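Aminoacyltransferase FemA (Staphylococcus aureus, PDB 1LRZ) catalyses the addition of glycines 2 and 3 to the pentaglycine interpeptide bridge of peptidoglycan, with glycyl-tRNA as donor. Local coordinates at residues Leu153-Leu161 with Tyr386-Asp396; Ser197-Met208 with Asp221-Leu229. All coordinates share one frame; numbering follows the deposited sequence.

Interaction 1 (Leu153-Leu161 with Tyr386-Asp396); sequences LQIRYHSVL and YNAEIIEYVGD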
loop_
_atom_site.group_PDB
_atom_site.type_symbol
_atom_site.label_atom_id
_atom_site.label_comp_id
_atom_site.label_asym_id
_atom_site.label_seq_id
_atom_site.Cartn_x
_atom_site.Cartn_y
_atom_site.Cartn_z
ATOM N N LEU A 153 2.945 10.826 14.554
ATOM C CA LEU A 153 3.470 9.471 14.524
ATOM C C LEU A 153 2.894 8.586 13.423
ATOM O O LEU A 153 1.692 8.609 13.145
ATOM C CB LEU A 153 3.253 8.813 15.890
ATOM C CG LEU A 153 3.704 9.660 17.084
ATOM C CD1 LEU A 153 3.500 8.892 18.379
ATOM C CD2 LEU A 153 5.170 10.027 16.925
ATOM N N GLN A 154 3.770 7.807 12.790
ATOM C CA GLN A 154 3.346 6.877 11.749
ATOM C C GLN A 154 2.442 5.817 12.399
ATOM O O GLN A 154 2.617 5.475 13.574
ATOM C CB GLN A 154 4.567 6.185 11.115
ATOM C CG GLN A 154 5.543 7.100 10.392
ATOM C CD GLN A 154 4.850 7.991 9.371
ATOM O OE1 GLN A 154 4.040 7.523 8.570
ATOM N NE2 GLN A 154 5.172 9.280 9.392
ATOM N N ILE A 155 1.473 5.308 11.642
ATOM C CA ILE A 155 0.567 4.283 12.149
ATOM C C ILE A 155 1.393 3.030 12.457
ATOM O O ILE A 155 2.202 2.591 11.630
ATOM C CB ILE A 155 -0.542 3.954 11.106
ATOM C CG1 ILE A 155 -1.448 2.842 11.634
ATOM C CG2 ILE A 155 0.077 3.538 9.792
ATOM C CD1 ILE A 155 -2.115 3.189 12.965
ATOM N N ARG A 156 1.190 2.468 13.648
ATOM C CA ARG A 156 1.927 1.291 14.108
ATOM C C ARG A 156 1.410 -0.066 13.631
ATOM O O ARG A 156 2.025 -1.091 13.932
ATOM C CB ARG A 156 1.993 1.242 15.649
ATOM C CG ARG A 156 3.034 2.118 16.325
ATOM C CD ARG A 156 3.289 1.660 17.784
ATOM N NE ARG A 156 2.048 1.327 18.481
ATOM C CZ ARG A 156 1.749 0.116 18.943
ATOM N NH1 ARG A 156 2.607 -0.891 18.798
ATOM N NH2 ARG A 156 0.579 -0.094 19.529
ATOM N N TYR A 157 0.301 -0.088 12.898
ATOM C CA TYR A 157 -0.257 -1.355 12.430
ATOM C C TYR A 157 -0.469 -1.411 10.922
ATOM O O TYR A 157 -0.995 -0.468 10.331
ATOM C CB TYR A 157 -1.606 -1.640 13.098
ATOM C CG TYR A 157 -1.596 -1.672 14.610
ATOM C CD1 TYR A 157 -1.557 -0.488 15.361
ATOM C CD2 TYR A 157 -1.659 -2.883 15.295
ATOM C CE1 TYR A 157 -1.584 -0.520 16.769
ATOM C CE2 TYR A 157 -1.687 -2.925 16.691
ATOM C CZ TYR A 157 -1.651 -1.743 17.417
ATOM O OH TYR A 157 -1.704 -1.792 18.793
ATOM N N HIS A 158 -0.063 -2.528 10.316
ATOM C CA HIS A 158 -0.232 -2.758 8.878
ATOM C C HIS A 158 -1.003 -4.060 8.652
ATOM O O HIS A 158 -0.892 -4.993 9.445
ATOM C CB HIS A 158 1.122 -2.912 8.164
ATOM C CG HIS A 158 1.912 -1.645 8.045
ATOM N ND1 HIS A 158 3.210 -1.626 7.579
ATOM C CD2 HIS A 158 1.590 -0.357 8.319
ATOM C CE1 HIS A 158 3.655 -0.380 7.572
ATOM N NE2 HIS A 158 2.692 0.410 8.017
ATOM N N SER A 159 -1.780 -4.109 7.570
ATOM C CA SER A 159 -2.510 -5.315 7.170
ATOM C C SER A 159 -1.646 -5.787 6.001
ATOM O O SER A 159 -1.569 -5.110 4.972
ATOM C CB SER A 159 -3.909 -4.977 6.665
ATOM O OG SER A 159 -4.458 -6.106 6.002
ATOM N N VAL A 160 -1.011 -6.945 6.149
ATOM C CA VAL A 160 -0.072 -7.430 5.141
ATOM C C VAL A 160 -0.377 -8.814 4.578
ATOM O O VAL A 160 -0.622 -9.752 5.328
ATOM C CB VAL A 160 1.351 -7.454 5.753
ATOM C CG1 VAL A 160 2.387 -7.832 4.692
ATOM C CG2 VAL A 160 1.659 -6.088 6.378
ATOM N N LEU A 161 -0.337 -8.921 3.254
ATOM C CA LEU A 161 -0.599 -10.173 2.550
ATOM C C LEU A 161 0.714 -10.779 2.064
ATOM O O LEU A 161 1.425 -10.189 1.241
ATOM C CB LEU A 161 -1.510 -9.919 1.349
ATOM C CG LEU A 161 -1.881 -11.120 0.464
ATOM C CD1 LEU A 161 -2.637 -12.166 1.294
ATOM C CD2 LEU A 161 -2.754 -10.626 -0.692
ATOM N N TYR A 386 -8.926 -10.570 2.150
ATOM C CA TYR A 386 -7.856 -10.968 1.236
ATOM C C TYR A 386 -6.888 -11.965 1.878
ATOM O O TYR A 386 -5.899 -12.370 1.262
ATOM C CB TYR A 386 -7.070 -9.732 0.766
ATOM C CG TYR A 386 -7.743 -8.965 -0.349
ATOM C CD1 TYR A 386 -7.555 -9.320 -1.686
ATOM C CD2 TYR A 386 -8.592 -7.895 -0.067
ATOM C CE1 TYR A 386 -8.200 -8.617 -2.717
ATOM C CE2 TYR A 386 -9.243 -7.193 -1.084
ATOM C CZ TYR A 386 -9.045 -7.553 -2.404
ATOM O OH TYR A 386 -9.689 -6.838 -3.408
ATOM N N ASN A 387 -7.182 -12.348 3.115
ATOM C CA ASN A 387 -6.359 -13.279 3.883
ATOM C C ASN A 387 -5.073 -12.624 4.365
ATOM O O ASN A 387 -4.076 -13.300 4.558
ATOM C CB ASN A 387 -5.986 -14.537 3.071
ATOM C CG ASN A 387 -5.529 -15.685 3.966
ATOM O OD1 ASN A 387 -4.624 -16.444 3.625
ATOM N ND2 ASN A 387 -6.163 -15.816 5.117
ATOM N N ALA A 388 -5.091 -11.312 4.546
ATOM C CA ALA A 388 -3.917 -10.609 5.031
ATOM C C ALA A 388 -3.815 -10.866 6.529
ATOM O O ALA A 388 -4.747 -11.405 7.129
ATOM C CB ALA A 388 -4.064 -9.123 4.776
ATOM N N GLU A 389 -2.682 -10.513 7.134
ATOM C CA GLU A 389 -2.541 -10.668 8.585
ATOM C C GLU A 389 -2.144 -9.297 9.135
ATOM O O GLU A 389 -1.762 -8.424 8.366
ATOM C CB GLU A 389 -1.468 -11.718 8.932
ATOM C CG GLU A 389 -0.066 -11.178 8.980
ATOM C CD GLU A 389 0.982 -12.243 9.308
ATOM O OE1 GLU A 389 0.831 -12.964 10.330
ATOM O OE2 GLU A 389 1.962 -12.342 8.538
ATOM N N ILE A 390 -2.236 -9.085 10.446
ATOM C CA ILE A 390 -1.846 -7.782 10.990
ATOM C C ILE A 390 -0.421 -7.811 11.562
ATOM O O ILE A 390 -0.035 -8.756 12.256
ATOM C CB ILE A 390 -2.774 -7.319 12.142
ATOM C CG1 ILE A 390 -4.225 -7.176 11.650
ATOM C CG2 ILE A 390 -2.270 -5.983 12.705
ATOM C CD1 ILE A 390 -4.413 -6.168 10.529
ATOM N N ILE A 391 0.365 -6.788 11.258
ATOM C CA ILE A 391 1.699 -6.710 11.829
ATOM C C ILE A 391 1.743 -5.433 12.664
ATOM O O ILE A 391 1.436 -4.347 12.168
ATOM C CB ILE A 391 2.820 -6.657 10.763
ATOM C CG1 ILE A 391 2.795 -7.943 9.925
ATOM C CG2 ILE A 391 4.209 -6.501 11.466
ATOM C CD1 ILE A 391 3.839 -7.970 8.798
ATOM N N GLU A 392 2.067 -5.583 13.944
ATOM C CA GLU A 392 2.182 -4.439 14.845
ATOM C C GLU A 392 3.668 -4.173 15.015
ATOM O O GLU A 392 4.429 -5.096 15.339
ATOM C CB GLU A 392 1.559 -4.748 16.210
ATOM C CG GLU A 392 1.766 -3.618 17.237
ATOM C CD GLU A 392 1.163 -3.944 18.600
ATOM O OE1 GLU A 392 1.277 -3.104 19.532
ATOM O OE2 GLU A 392 0.570 -5.040 18.742
ATOM N N TYR A 393 4.080 -2.926 14.797
ATOM C CA TYR A 393 5.484 -2.562 14.915
ATOM C C TYR A 393 5.830 -2.017 16.305
ATOM O O TYR A 393 4.944 -1.667 17.082
ATOM C CB TYR A 393 5.853 -1.549 13.826
ATOM C CG TYR A 393 5.581 -2.076 12.435
ATOM C CD1 TYR A 393 4.415 -1.724 11.756
ATOM C CD2 TYR A 393 6.446 -2.992 11.831
ATOM C CE1 TYR A 393 4.101 -2.262 10.516
ATOM C CE2 TYR A 393 6.144 -3.551 10.583
ATOM C CZ TYR A 393 4.966 -3.179 9.929
ATOM O OH TYR A 393 4.655 -3.695 8.691
ATOM N N VAL A 394 7.121 -1.951 16.618
ATOM C CA VAL A 394 7.553 -1.484 17.931
ATOM C C VAL A 394 7.121 -0.066 18.279
ATOM O O VAL A 394 6.870 0.230 19.445
ATOM C CB VAL A 394 9.086 -1.590 18.092
ATOM C CG1 VAL A 394 9.491 -3.071 18.118
ATOM C CG2 VAL A 394 9.791 -0.867 16.952
ATOM N N GLY A 395 7.024 0.806 17.281
ATOM C CA GLY A 395 6.605 2.170 17.564
ATOM C C GLY A 395 7.710 3.214 17.517
ATOM O O GLY A 395 8.732 3.042 16.836
ATOM N N ASP A 396 7.507 4.291 18.271
ATOM C CA ASP A 396 8.423 5.430 18.306
ATOM C C ASP A 396 9.273 5.587 19.555
ATOM O O ASP A 396 8.817 5.338 20.668
ATOM C CB ASP A 396 7.626 6.710 18.113
ATOM C CG ASP A 396 6.810 6.689 16.849
ATOM O OD1 ASP A 396 5.804 5.939 16.802
ATOM O OD2 ASP A 396 7.186 7.414 15.903
HETATM O O HOH W 1 4.991 4.553 14.622
HETATM O O HOH W 2 6.567 7.838 13.530
HETATM O O HOH W 3 -1.951 -4.260 19.541
HETATM O O HOH W 4 1.830 -11.376 5.750
#

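Interaction 2 (Ser197-Met208 with Asp221-Leu229); sequences SEEELPIFRSFM and DDKFYYNRL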
loop_
_atom_site.group_PDB
_atom_site.type_symbol
_atom_site.label_atom_id
_atom_site.label_comp_id
_atom_site.label_asym_id
_atom_site.label_seq_id
_atom_site.Cartn_x
_atom_site.Cartn_y
_atom_site.Cartn_z
ATOM N N SER A 197 -0.627 9.454 -15.228
ATOM C CA SER A 197 0.605 10.241 -15.235
ATOM C C SER A 197 0.278 11.483 -14.420
ATOM O O SER A 197 -0.855 11.650 -13.967
ATOM C CB SER A 197 0.985 10.668 -16.657
ATOM O OG SER A 197 0.868 9.593 -17.579
ATOM N N GLU A 198 1.257 12.362 -14.256
ATOM C CA GLU A 198 1.070 13.582 -13.490
ATOM C C GLU A 198 -0.095 14.452 -13.959
ATOM O O GLU A 198 -0.868 14.960 -13.140
ATOM C CB GLU A 198 2.369 14.399 -13.513
ATOM C CG GLU A 198 2.304 15.705 -12.748
ATOM C CD GLU A 198 1.866 16.894 -13.605
ATOM O OE1 GLU A 198 1.588 16.708 -14.812
ATOM O OE2 GLU A 198 1.804 18.023 -13.067
ATOM N N GLU A 199 -0.236 14.626 -15.271
ATOM C CA GLU A 199 -1.306 15.476 -15.778
ATOM C C GLU A 199 -2.709 14.961 -15.473
ATOM O O GLU A 199 -3.674 15.717 -15.550
ATOM C CB GLU A 199 -1.147 15.730 -17.289
ATOM C CG GLU A 199 -1.595 14.616 -18.222
ATOM C CD GLU A 199 -0.719 13.382 -18.147
ATOM O OE1 GLU A 199 0.344 13.440 -17.489
ATOM O OE2 GLU A 199 -1.095 12.355 -18.755
ATOM N N GLU A 200 -2.835 13.688 -15.110
ATOM C CA GLU A 200 -4.157 13.147 -14.788
ATOM C C GLU A 200 -4.312 12.904 -13.296
ATOM O O GLU A 200 -5.294 12.302 -12.853
ATOM C CB GLU A 200 -4.404 11.840 -15.532
ATOM C CG GLU A 200 -4.139 11.927 -17.013
ATOM C CD GLU A 200 -4.618 10.700 -17.745
ATOM O OE1 GLU A 200 -5.829 10.627 -18.041
ATOM O OE2 GLU A 200 -3.788 9.805 -18.012
ATOM N N LEU A 201 -3.340 13.380 -12.524
ATOM C CA LEU A 201 -3.369 13.206 -11.081
ATOM C C LEU A 201 -4.687 13.699 -10.474
ATOM O O LEU A 201 -5.152 13.159 -9.472
ATOM C CB LEU A 201 -2.169 13.915 -10.443
ATOM C CG LEU A 201 -1.799 13.495 -9.014
ATOM C CD1 LEU A 201 -1.746 11.974 -8.895
ATOM C CD2 LEU A 201 -0.458 14.112 -8.653
ATOM N N PRO A 202 -5.308 14.732 -11.071
ATOM C CA PRO A 202 -6.576 15.194 -10.492
ATOM C C PRO A 202 -7.701 14.149 -10.523
ATOM O O PRO A 202 -8.630 14.213 -9.710
ATOM C CB PRO A 202 -6.902 16.454 -11.303
ATOM C CG PRO A 202 -6.121 16.275 -12.586
ATOM C CD PRO A 202 -4.829 15.666 -12.105
ATOM N N ILE A 203 -7.626 13.197 -11.457
ATOM C CA ILE A 203 -8.630 12.138 -11.523
ATOM C C ILE A 203 -8.510 11.339 -10.228
ATOM O O ILE A 203 -9.511 11.028 -9.583
ATOM C CB ILE A 203 -8.398 11.161 -12.702
ATOM C CG1 ILE A 203 -8.535 11.890 -14.038
ATOM C CG2 ILE A 203 -9.405 10.012 -12.625
ATOM C CD1 ILE A 203 -8.389 10.976 -15.244
ATOM N N PHE A 204 -7.276 11.003 -9.857
ATOM C CA PHE A 204 -7.020 10.254 -8.626
ATOM C C PHE A 204 -7.495 11.082 -7.436
ATOM O O PHE A 204 -8.139 10.573 -6.518
ATOM C CB PHE A 204 -5.519 9.968 -8.472
ATOM C CG PHE A 204 -5.114 9.611 -7.069
ATOM C CD1 PHE A 204 -5.418 8.356 -6.538
ATOM C CD2 PHE A 204 -4.468 10.550 -6.259
ATOM C CE1 PHE A 204 -5.090 8.040 -5.214
ATOM C CE2 PHE A 204 -4.134 10.249 -4.933
ATOM C CZ PHE A 204 -4.445 8.989 -4.407
ATOM N N ARG A 205 -7.167 12.369 -7.471
ATOM C CA ARG A 205 -7.537 13.301 -6.413
ATOM C C ARG A 205 -9.042 13.382 -6.192
ATOM O O ARG A 205 -9.496 13.596 -5.068
ATOM C CB ARG A 205 -6.997 14.691 -6.745
ATOM C CG ARG A 205 -5.479 14.755 -6.815
ATOM C CD ARG A 205 -4.913 15.529 -5.639
ATOM N NE ARG A 205 -5.369 14.994 -4.363
ATOM C CZ ARG A 205 -5.216 15.610 -3.193
ATOM N NH1 ARG A 205 -4.624 16.791 -3.131
ATOM N NH2 ARG A 205 -5.621 15.034 -2.070
ATOM N N SER A 206 -9.814 13.203 -7.258
ATOM C CA SER A 206 -11.267 13.268 -7.147
ATOM C C SER A 206 -11.812 12.190 -6.210
ATOM O O SER A 206 -12.866 12.373 -5.604
ATOM C CB SER A 206 -11.923 13.117 -8.520
ATOM O OG SER A 206 -11.865 11.766 -8.957
ATOM N N PHE A 207 -11.098 11.071 -6.088
ATOM C CA PHE A 207 -11.544 9.981 -5.216
ATOM C C PHE A 207 -11.192 10.182 -3.748
ATOM O O PHE A 207 -11.758 9.524 -2.879
ATOM C CB PHE A 207 -10.958 8.641 -5.664
ATOM C CG PHE A 207 -11.444 8.181 -6.997
ATOM C CD1 PHE A 207 -10.704 8.438 -8.143
ATOM C CD2 PHE A 207 -12.667 7.527 -7.118
ATOM C CE1 PHE A 207 -11.169 8.038 -9.392
ATOM C CE2 PHE A 207 -13.141 7.123 -8.366
ATOM C CZ PHE A 207 -12.393 7.386 -9.507
ATOM N N MET A 208 -10.248 11.073 -3.474
ATOM C CA MET A 208 -9.829 11.336 -2.101
ATOM C C MET A 208 -10.625 12.509 -1.533
ATOM O O MET A 208 -10.917 12.556 -0.337
ATOM C CB MET A 208 -8.328 11.654 -2.051
ATOM C CG MET A 208 -7.425 10.609 -2.704
ATOM S SD MET A 208 -7.676 8.929 -2.097
ATOM C CE MET A 208 -6.848 9.019 -0.533
ATOM N N ASP A 221 -1.477 16.676 1.402
ATOM C CA ASP A 221 -1.850 17.791 0.541
ATOM C C ASP A 221 -1.843 17.396 -0.934
ATOM O O ASP A 221 -1.609 16.237 -1.281
ATOM C CB ASP A 221 -0.893 18.965 0.748
ATOM C CG ASP A 221 -1.313 20.194 -0.034
ATOM O OD1 ASP A 221 -2.409 20.725 0.250
ATOM O OD2 ASP A 221 -0.561 20.626 -0.935
ATOM N N ASP A 222 -2.100 18.376 -1.795
ATOM C CA ASP A 222 -2.127 18.174 -3.241
ATOM C C ASP A 222 -0.716 17.948 -3.774
ATOM O O ASP A 222 -0.475 17.048 -4.584
ATOM C CB ASP A 222 -2.736 19.406 -3.918
ATOM C CG ASP A 222 -4.114 19.756 -3.371
ATOM O OD1 ASP A 222 -5.106 19.141 -3.828
ATOM O OD2 ASP A 222 -4.202 20.635 -2.480
ATOM N N LYS A 223 0.215 18.776 -3.307
ATOM C CA LYS A 223 1.605 18.694 -3.732
ATOM C C LYS A 223 2.294 17.422 -3.232
ATOM O O LYS A 223 3.294 16.975 -3.804
ATOM C CB LYS A 223 2.354 19.944 -3.268
ATOM C CG LYS A 223 1.784 21.222 -3.873
ATOM C CD LYS A 223 2.629 22.444 -3.550
ATOM C CE LYS A 223 2.061 23.692 -4.216
ATOM N NZ LYS A 223 2.883 24.906 -3.941
ATOM N N PHE A 224 1.749 16.841 -2.168
ATOM C CA PHE A 224 2.282 15.608 -1.605
ATOM C C PHE A 224 2.369 14.537 -2.699
ATOM O O PHE A 224 3.419 13.931 -2.916
ATOM C CB PHE A 224 1.361 15.108 -0.489
ATOM C CG PHE A 224 1.691 13.723 0.003
ATOM C CD1 PHE A 224 2.540 13.536 1.084
ATOM C CD2 PHE A 224 1.155 12.601 -0.627
ATOM C CE1 PHE A 224 2.853 12.251 1.537
ATOM C CE2 PHE A 224 1.464 11.315 -0.184
ATOM C CZ PHE A 224 2.315 11.141 0.901
ATOM N N TYR A 225 1.253 14.321 -3.385
ATOM C CA TYR A 225 1.189 13.313 -4.432
ATOM C C TYR A 225 2.009 13.677 -5.657
ATOM O O TYR A 225 2.707 12.832 -6.226
ATOM C CB TYR A 225 -0.264 13.058 -4.834
ATOM C CG TYR A 225 -1.074 12.424 -3.732
ATOM C CD1 TYR A 225 -2.046 13.154 -3.050
ATOM C CD2 TYR A 225 -0.851 11.100 -3.349
ATOM C CE1 TYR A 225 -2.773 12.588 -2.015
ATOM C CE2 TYR A 225 -1.572 10.521 -2.312
ATOM C CZ TYR A 225 -2.535 11.272 -1.647
ATOM O OH TYR A 225 -3.266 10.710 -0.619
ATOM N N TYR A 226 1.934 14.936 -6.065
ATOM C CA TYR A 226 2.692 15.358 -7.226
ATOM C C TYR A 226 4.190 15.103 -7.012
ATOM O O TYR A 226 4.869 14.551 -7.886
ATOM C CB TYR A 226 2.444 16.842 -7.505
ATOM C CG TYR A 226 3.317 17.398 -8.606
ATOM C CD1 TYR A 226 2.978 17.232 -9.945
ATOM C CD2 TYR A 226 4.501 18.076 -8.306
ATOM C CE1 TYR A 226 3.798 17.729 -10.963
ATOM C CE2 TYR A 226 5.326 18.574 -9.314
ATOM C CZ TYR A 226 4.969 18.397 -10.641
ATOM O OH TYR A 226 5.784 18.872 -11.647
ATOM N N ASN A 227 4.706 15.490 -5.846
ATOM C CA ASN A 227 6.132 15.304 -5.586
ATOM C C ASN A 227 6.554 13.839 -5.551
ATOM O O ASN A 227 7.661 13.509 -5.969
ATOM C CB ASN A 227 6.557 16.000 -4.286
ATOM C CG ASN A 227 6.589 17.520 -4.424
ATOM O OD1 ASN A 227 6.774 18.048 -5.526
ATOM N ND2 ASN A 227 6.427 18.227 -3.307
ATOM N N ARG A 228 5.677 12.964 -5.064
ATOM C CA ARG A 228 5.997 11.539 -5.007
ATOM C C ARG A 228 6.123 11.019 -6.442
ATOM O O ARG A 228 7.054 10.288 -6.771
ATOM C CB ARG A 228 4.904 10.770 -4.255
ATOM C CG ARG A 228 4.670 11.238 -2.823
ATOM C CD ARG A 228 5.912 11.057 -2.004
ATOM N NE ARG A 228 5.763 11.468 -0.608
ATOM C CZ ARG A 228 5.573 12.718 -0.197
ATOM N NH1 ARG A 228 5.486 13.723 -1.064
ATOM N NH2 ARG A 228 5.527 12.972 1.099
ATOM N N LEU A 229 5.183 11.397 -7.299
ATOM C CA LEU A 229 5.245 10.978 -8.695
ATOM C C LEU A 229 6.562 11.418 -9.312
ATOM O O LEU A 229 7.263 10.629 -9.940
ATOM C CB LEU A 229 4.108 11.601 -9.504
ATOM C CG LEU A 229 2.730 10.949 -9.443
ATOM C CD1 LEU A 229 1.799 11.651 -10.457
ATOM C CD2 LEU A 229 2.847 9.471 -9.796
#

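Interaction 1 (Leu153-Leu161 with Tyr386-Asp396)
Tyr-393 drives the CE1 edge of its ring over one face of His-158, offset toward the imidazole rim, in a T-shaped pair with planes at 70° and centroids 4.6 Å apart. His-158 ND1 also makes a weak, bent hydrogen bond of 2.8 Å to Tyr-393 OH, so one histidine serves as both platform and donor. Two residues beyond Tyr-393, Arg-156 CD passes 3.4 Å from Gly-395 CA, a fit that suits a residue with no side chain. A bend in the arginine (chi3 -43°) then swings its guanidinium back toward the strand. There NH1 binds Glu-392 OE1 at 2.7 Å, on the anti lone pair, and Tyr-393 O at 3.0 Å, with both acceptors near the guanidinium plane; a weak NH2 bond to OE1 completes the salt bridge. His-146 O takes the NE hydrogen, fixing the rotation of the group.

Arg-156 and Tyr-393 lie at the end of an antiparallel ladder in which His-158/Ile-391 and Val-160/Glu-389 are hydrogen-bonded pairs and Tyr-157/Glu-392 and Ser-159/Ile-390 non-hydrogen-bonded ones. It belongs to a nine-stranded mixed sheet, where strand 389-393 lies between strands 157-162 and 112-116; the FemAB family is grouped in the acetyltransferase clan. Val-160 and Ile-391 share the His-158 side, Val-160 CG2 resting 3.8 Å from Ile-391 CD1. Through the sheet, the extended Glu-392 runs alongside the Tyr-157 ring, its CG 3.6 Å from CE2. A water joins Glu-392 OE2 to Tyr-157 OH, while Gln-114 holds OE2 from strand 112-116. Ile-390 CG2 meets the edge of the same tyrosine. Two small side chains meet where Ala-388 CB nestles beside Ser-159 OG, which bonds to His-118. Where Asn-387 closes the preceding helix with a Schellman motif, Leu-161 pushes CD1 to 3.3 Å from Tyr-386 O.

Interaction 2 (Ser197-Met208 with Asp221-Leu229)
Leu-201 and Leu-229 meet tip to tip, CD2 of the first 3.8 Å from CD1 of the second, opening the apolar part. Leu-201 has CG turned opposite its own backbone nitrogen (chi1 -162°), which carries CD2 across to the neighbouring helix, 3.6 Å from Tyr-226 N. A branched leucine suits this spot because its other methyl, CD1, also leans on Leu-229, while Leu-229 CD1 reaches the backbone of Glu-198.

The aromatic part is a T-shaped pair. Phe-204 directs its CE2 edge at the centre of the Tyr-225 ring, planes at 72° and centroids 5.0 Å apart. Phe-224 covers the opposite face of Tyr-225, so the tyrosine is clasped from both sides, and at its hydroxyl end Met-208 CE lies 4.0 Å from OH.

Polar groups gather toward the solvent-facing side. Arg-205, bent at chi2 and chi3, reaches across toward helix 222-232 until Tyr-225 CD1 stands over one face of the guanidinium, with NH2 3.8 Å from Tyr-225 CE1, near the ring edge. Its NH1 is modelled in a salt bridge with Asp-222 OD1, but the placement is doubtful, since NH1 sits too close to Asp-222 CA and Asp-222 is poorly ordered. Glu-198 sets its carboxylate steeply against the edge of Tyr-226, where CG comes 3.1 Å from CE1.

The axes of 201-207 and 222-229 come no nearer than 11.0 Å, with N-to-C directions 136° apart, a wide, oblique pairing spanned by large side chains. Asn-227 and Arg-228 touch Leu-32 of helix 27-35. Both helices lie on the nine-stranded sheet: Phe-317 of strand 310-320 meets the rings of Phe-204 and Tyr-225, Val-238 of strand 236-244 touches Phe-204 and Leu-229, and Ala-329 of strand 325-332 lies against Met-208 and Tyr-225.

Both contacts are built around one nine-stranded sheet: interaction 1 within it, interaction 2 on its surface. Interaction 1 is made by two adjacent strands and is almost wholly buried, so backbone hydrogen bonds do much of the work and its charged groups are matched by specific partners and waters. Interaction 2 joins two helices laid on strands 236-244, 310-320 and 325-332; of its touching residues Leu-201, Phe-204 and Tyr-225 are buried, no hydrogen bond crosses it, and its one salt bridge reaches a poorly ordered, exposed aspartate. The two do not touch: their centres are about 25 Å apart and their nearest atoms about 9 Å. Interaction 1 joins segments distant in sequence, with both helices of interaction 2 between them.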